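Local coordinates for protein phosphate transporter (Thermotoga maritima MSB8, PDB 6L85) that probably imports phosphate across the cell membrane by coupling its uptake to sodium ions, as a bacterial relative of the human SLC20 carriers, at residues Q75-L87 with P265-V278. Residues are numbered along the deposited sequence; the frame is centred on the assembly and turned at random.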
loop_
_atom_site.group_PDB
_atom_site.type_symbol
_atom_site.label_atom_id
_atom_site.label_comp_id
_atom_site.label_asym_id
_atom_site.label_seq_id
_atom_site.Cartn_x
_atom_site.Cartn_y
_atom_site.Cartn_z
ATOM N N GLN B 75 -14.691 -24.300 29.372
ATOM C CA GLN B 75 -13.642 -25.222 28.984
ATOM C C GLN B 75 -13.221 -24.927 27.543
ATOM O O GLN B 75 -14.074 -24.610 26.697
ATOM C CB GLN B 75 -14.116 -26.669 29.120
ATOM C CG GLN B 75 -13.602 -27.373 30.377
ATOM C CD GLN B 75 -13.169 -28.803 30.104
ATOM O OE1 GLN B 75 -13.858 -29.556 29.409
ATOM N NE2 GLN B 75 -12.028 -29.190 30.661
ATOM N N PRO B 76 -11.920 -24.976 27.239
ATOM C CA PRO B 76 -11.467 -24.706 25.859
ATOM C C PRO B 76 -12.208 -25.479 24.778
ATOM O O PRO B 76 -12.599 -24.872 23.774
ATOM C CB PRO B 76 -9.983 -25.068 25.928
ATOM C CG PRO B 76 -9.590 -24.602 27.320
ATOM C CD PRO B 76 -10.814 -24.863 28.207
ATOM N N VAL B 77 -12.460 -26.772 24.962
ATOM C CA VAL B 77 -13.162 -27.532 23.927
ATOM C C VAL B 77 -14.526 -26.909 23.637
ATOM O O VAL B 77 -14.967 -26.824 22.474
ATOM C CB VAL B 77 -13.285 -29.011 24.346
ATOM C CG1 VAL B 77 -14.066 -29.147 25.663
ATOM C CG2 VAL B 77 -13.929 -29.835 23.239
ATOM N N GLU B 78 -15.204 -26.437 24.689
ATOM C CA GLU B 78 -16.518 -25.850 24.510
ATOM C C GLU B 78 -16.413 -24.491 23.828
ATOM O O GLU B 78 -17.277 -24.140 23.031
ATOM C CB GLU B 78 -17.247 -25.738 25.857
ATOM C CG GLU B 78 -17.521 -27.091 26.577
ATOM C CD GLU B 78 -18.077 -28.194 25.660
ATOM O OE1 GLU B 78 -18.844 -27.896 24.712
ATOM O OE2 GLU B 78 -17.746 -29.377 25.898
ATOM N N LEU B 79 -15.375 -23.712 24.151
ATOM C CA LEU B 79 -15.122 -22.466 23.446
ATOM C C LEU B 79 -14.984 -22.715 21.956
ATOM O O LEU B 79 -15.494 -21.949 21.133
ATOM C CB LEU B 79 -13.854 -21.801 23.984
ATOM C CG LEU B 79 -13.432 -20.599 23.141
ATOM C CD1 LEU B 79 -14.533 -19.547 23.173
ATOM C CD2 LEU B 79 -12.132 -20.019 23.618
ATOM N N MET B 80 -14.320 -23.807 21.599
ATOM C CA MET B 80 -14.121 -24.139 20.200
ATOM C C MET B 80 -15.460 -24.451 19.516
ATOM O O MET B 80 -15.784 -23.897 18.444
ATOM C CB MET B 80 -13.086 -25.280 20.158
ATOM C CG MET B 80 -13.162 -26.331 19.093
ATOM S SD MET B 80 -11.853 -27.549 19.479
ATOM C CE MET B 80 -10.396 -26.601 19.050
ATOM N N TYR B 81 -16.299 -25.265 20.166
ATOM C CA TYR B 81 -17.613 -25.539 19.575
ATOM C C TYR B 81 -18.532 -24.306 19.603
ATOM O O TYR B 81 -19.350 -24.119 18.699
ATOM C CB TYR B 81 -18.266 -26.735 20.273
ATOM C CG TYR B 81 -17.555 -28.047 19.984
ATOM C CD1 TYR B 81 -17.248 -28.410 18.682
ATOM C CD2 TYR B 81 -17.171 -28.901 21.011
ATOM C CE1 TYR B 81 -16.585 -29.590 18.404
ATOM C CE2 TYR B 81 -16.510 -30.089 20.743
ATOM C CZ TYR B 81 -16.218 -30.424 19.434
ATOM O OH TYR B 81 -15.563 -31.602 19.135
ATOM N N GLY B 82 -18.393 -23.436 20.602
ATOM C CA GLY B 82 -19.186 -22.223 20.628
ATOM C C GLY B 82 -18.819 -21.261 19.513
ATOM O O GLY B 82 -19.698 -20.638 18.905
ATOM N N ALA B 83 -17.515 -21.104 19.251
ATOM C CA ALA B 83 -17.074 -20.257 18.148
ATOM C C ALA B 83 -17.672 -20.747 16.842
ATOM O O ALA B 83 -18.239 -19.963 16.068
ATOM C CB ALA B 83 -15.543 -20.233 18.081
ATOM N N LEU B 84 -17.604 -22.060 16.607
ATOM C CA LEU B 84 -18.228 -22.599 15.405
ATOM C C LEU B 84 -19.729 -22.318 15.369
ATOM O O LEU B 84 -20.272 -21.940 14.316
ATOM C CB LEU B 84 -17.963 -24.095 15.299
ATOM C CG LEU B 84 -16.498 -24.501 15.197
ATOM C CD1 LEU B 84 -16.438 -25.995 14.972
ATOM C CD2 LEU B 84 -15.772 -23.758 14.076
ATOM N N SER B 85 -20.417 -22.507 16.503
ATOM C CA SER B 85 -21.863 -22.281 16.555
ATOM C C SER B 85 -22.209 -20.844 16.203
ATOM O O SER B 85 -23.139 -20.594 15.427
ATOM C CB SER B 85 -22.408 -22.631 17.947
ATOM O OG SER B 85 -22.363 -24.039 18.154
ATOM N N ALA B 86 -21.464 -19.891 16.766
ATOM C CA ALA B 86 -21.662 -18.482 16.458
ATOM C C ALA B 86 -21.450 -18.200 14.969
ATOM O O ALA B 86 -22.232 -17.463 14.352
ATOM C CB ALA B 86 -20.720 -17.631 17.315
ATOM N N LEU B 87 -20.386 -18.759 14.380
ATOM C CA LEU B 87 -20.144 -18.552 12.946
ATOM C C LEU B 87 -21.315 -19.070 12.120
ATOM O O LEU B 87 -21.821 -18.369 11.236
ATOM C CB LEU B 87 -18.840 -19.239 12.500
ATOM C CG LEU B 87 -17.468 -18.611 12.828
ATOM C CD1 LEU B 87 -16.336 -19.575 12.513
ATOM C CD2 LEU B 87 -17.218 -17.265 12.111
ATOM N N PRO B 265 -13.590 -15.734 15.791
ATOM C CA PRO B 265 -14.018 -17.114 16.094
ATOM C C PRO B 265 -13.059 -18.159 15.566
ATOM O O PRO B 265 -12.733 -19.124 16.284
ATOM C CB PRO B 265 -15.410 -17.202 15.440
ATOM C CG PRO B 265 -15.915 -15.769 15.459
ATOM C CD PRO B 265 -14.666 -14.956 15.136
ATOM N N VAL B 266 -12.559 -17.971 14.336
ATOM C CA VAL B 266 -11.598 -18.919 13.772
ATOM C C VAL B 266 -10.323 -18.944 14.611
ATOM O O VAL B 266 -9.770 -20.012 14.887
ATOM C CB VAL B 266 -11.292 -18.588 12.295
ATOM C CG1 VAL B 266 -10.121 -19.471 11.770
ATOM C CG2 VAL B 266 -12.523 -18.759 11.426
ATOM N N ALA B 267 -9.811 -17.767 14.985
ATOM C CA ALA B 267 -8.623 -17.716 15.838
ATOM C C ALA B 267 -8.849 -18.451 17.157
ATOM O O ALA B 267 -7.942 -19.117 17.669
ATOM C CB ALA B 267 -8.229 -16.267 16.134
ATOM N N ALA B 268 -10.038 -18.320 17.742
ATOM C CA ALA B 268 -10.283 -19.010 19.001
ATOM C C ALA B 268 -10.186 -20.518 18.800
ATOM O O ALA B 268 -9.596 -21.234 19.629
ATOM C CB ALA B 268 -11.639 -18.603 19.586
ATOM N N VAL B 269 -10.730 -21.011 17.683
ATOM C CA VAL B 269 -10.618 -22.448 17.399
ATOM C C VAL B 269 -9.159 -22.859 17.190
ATOM O O VAL B 269 -8.703 -23.886 17.718
ATOM C CB VAL B 269 -11.483 -22.829 16.189
ATOM C CG1 VAL B 269 -11.274 -24.280 15.844
ATOM C CG2 VAL B 269 -12.970 -22.534 16.484
ATOM N N MET B 270 -8.405 -22.068 16.414
ATOM C CA MET B 270 -6.991 -22.368 16.195
ATOM C C MET B 270 -6.203 -22.344 17.504
ATOM O O MET B 270 -5.330 -23.185 17.726
ATOM C CB MET B 270 -6.386 -21.379 15.197
ATOM C CG MET B 270 -7.023 -21.471 13.797
ATOM S SD MET B 270 -6.365 -20.223 12.678
ATOM C CE MET B 270 -4.644 -20.764 12.664
ATOM N N ILE B 271 -6.470 -21.361 18.365
ATOM C CA ILE B 271 -5.729 -21.242 19.607
ATOM C C ILE B 271 -6.022 -22.432 20.502
ATOM O O ILE B 271 -5.109 -22.976 21.130
ATOM C CB ILE B 271 -6.041 -19.905 20.305
ATOM C CG1 ILE B 271 -5.424 -18.739 19.535
ATOM C CG2 ILE B 271 -5.469 -19.888 21.698
ATOM C CD1 ILE B 271 -6.021 -17.383 19.918
ATOM N N VAL B 272 -7.280 -22.889 20.551
ATOM C CA VAL B 272 -7.562 -24.051 21.394
ATOM C C VAL B 272 -6.902 -25.309 20.813
ATOM O O VAL B 272 -6.237 -26.064 21.541
ATOM C CB VAL B 272 -9.081 -24.221 21.621
ATOM C CG1 VAL B 272 -9.389 -25.528 22.362
ATOM C CG2 VAL B 272 -9.635 -23.061 22.457
ATOM N N ALA B 273 -7.027 -25.534 19.492
ATOM C CA ALA B 273 -6.386 -26.704 18.878
ATOM C C ALA B 273 -4.871 -26.692 19.053
ATOM O O ALA B 273 -4.250 -27.753 19.188
ATOM C CB ALA B 273 -6.713 -26.787 17.384
ATOM N N SER B 274 -4.259 -25.514 19.057
ATOM C CA SER B 274 -2.807 -25.428 19.111
ATOM C C SER B 274 -2.279 -25.486 20.545
ATOM O O SER B 274 -1.334 -26.229 20.831
ATOM C CB SER B 274 -2.356 -24.148 18.403
ATOM O OG SER B 274 -1.077 -23.726 18.830
ATOM N N THR B 275 -2.860 -24.709 21.464
ATOM C CA THR B 275 -2.331 -24.635 22.816
ATOM C C THR B 275 -3.294 -25.062 23.906
ATOM O O THR B 275 -2.833 -25.331 25.011
ATOM C CB THR B 275 -1.831 -23.215 23.142
ATOM O OG1 THR B 275 -2.782 -22.239 22.704
ATOM C CG2 THR B 275 -0.489 -22.965 22.447
ATOM N N GLY B 276 -4.595 -25.141 23.643
ATOM C CA GLY B 276 -5.536 -25.482 24.700
ATOM C C GLY B 276 -6.126 -24.275 25.408
ATOM O O GLY B 276 -7.101 -23.685 24.934
ATOM N N VAL B 277 -5.562 -23.891 26.550
ATOM C CA VAL B 277 -6.067 -22.724 27.263
ATOM C C VAL B 277 -5.703 -21.466 26.489
ATOM O O VAL B 277 -4.559 -21.298 26.049
ATOM C CB VAL B 277 -5.509 -22.680 28.695
ATOM C CG1 VAL B 277 -6.339 -21.739 29.566
ATOM C CG2 VAL B 277 -5.493 -24.063 29.305
ATOM N N VAL B 278 -6.679 -20.578 26.309
ATOM C CA VAL B 278 -6.466 -19.267 25.694
ATOM C C VAL B 278 -5.539 -18.458 26.592
ATOM O O VAL B 278 -5.892 -18.181 27.744
ATOM C CB VAL B 278 -7.797 -18.531 25.478
ATOM C CG1 VAL B 278 -7.572 -17.171 24.808
ATOM C CG2 VAL B 278 -8.729 -19.388 24.660
#
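A bend at the last torsion of Met80 (chi3 -72°), after an extended chi2, carries its methyl CE onto the backbone of helix 260-275, where it lies 3.5 Å from Val269 O and also touches Val272 CG1 and Ala273 CB. Leu79, with CG anti to its backbone nitrogen (chi1 172°), places CD2 on the other flank of Val272, 3.6 Å from Val278 CG2 and beside Val272 CG2. Val272 is a knob in the hole formed by Pro76, Val77, Leu79 and Met80, an instance of knobs-into-holes packing. The two helices exemplify antiparallel packing inside a membrane protein: the axes of 76-87 and 265-275 approach to 8.6 Å, with their directions at 156°, and no hydrogen bond joins the segments. The close approach is consistent with the small side chains of Ala83 and Ala268 at the interface; Ala83 CB rests 3.5 Å from Pro265 O and 3.8 Å from Val269 CG2. At one end the isobutyl group of Leu87 gathers around CB of Pro265, Leu87 CG to Pro265 CB 3.6 Å, while its CD1 meets Val266 CG2; an alanine here would probably open a gap beside the proline ring and deprive Val266 of this apolar neighbour. At the other, Pro76 CB abuts Gly276 O, just where positive phi ends the second helix. Helix 2-32 packs against both partners, through Ile3 and Met14 on the first and Ala7 on the second, while Ile110 of helix 106-121 touches Ala86 and Pro265.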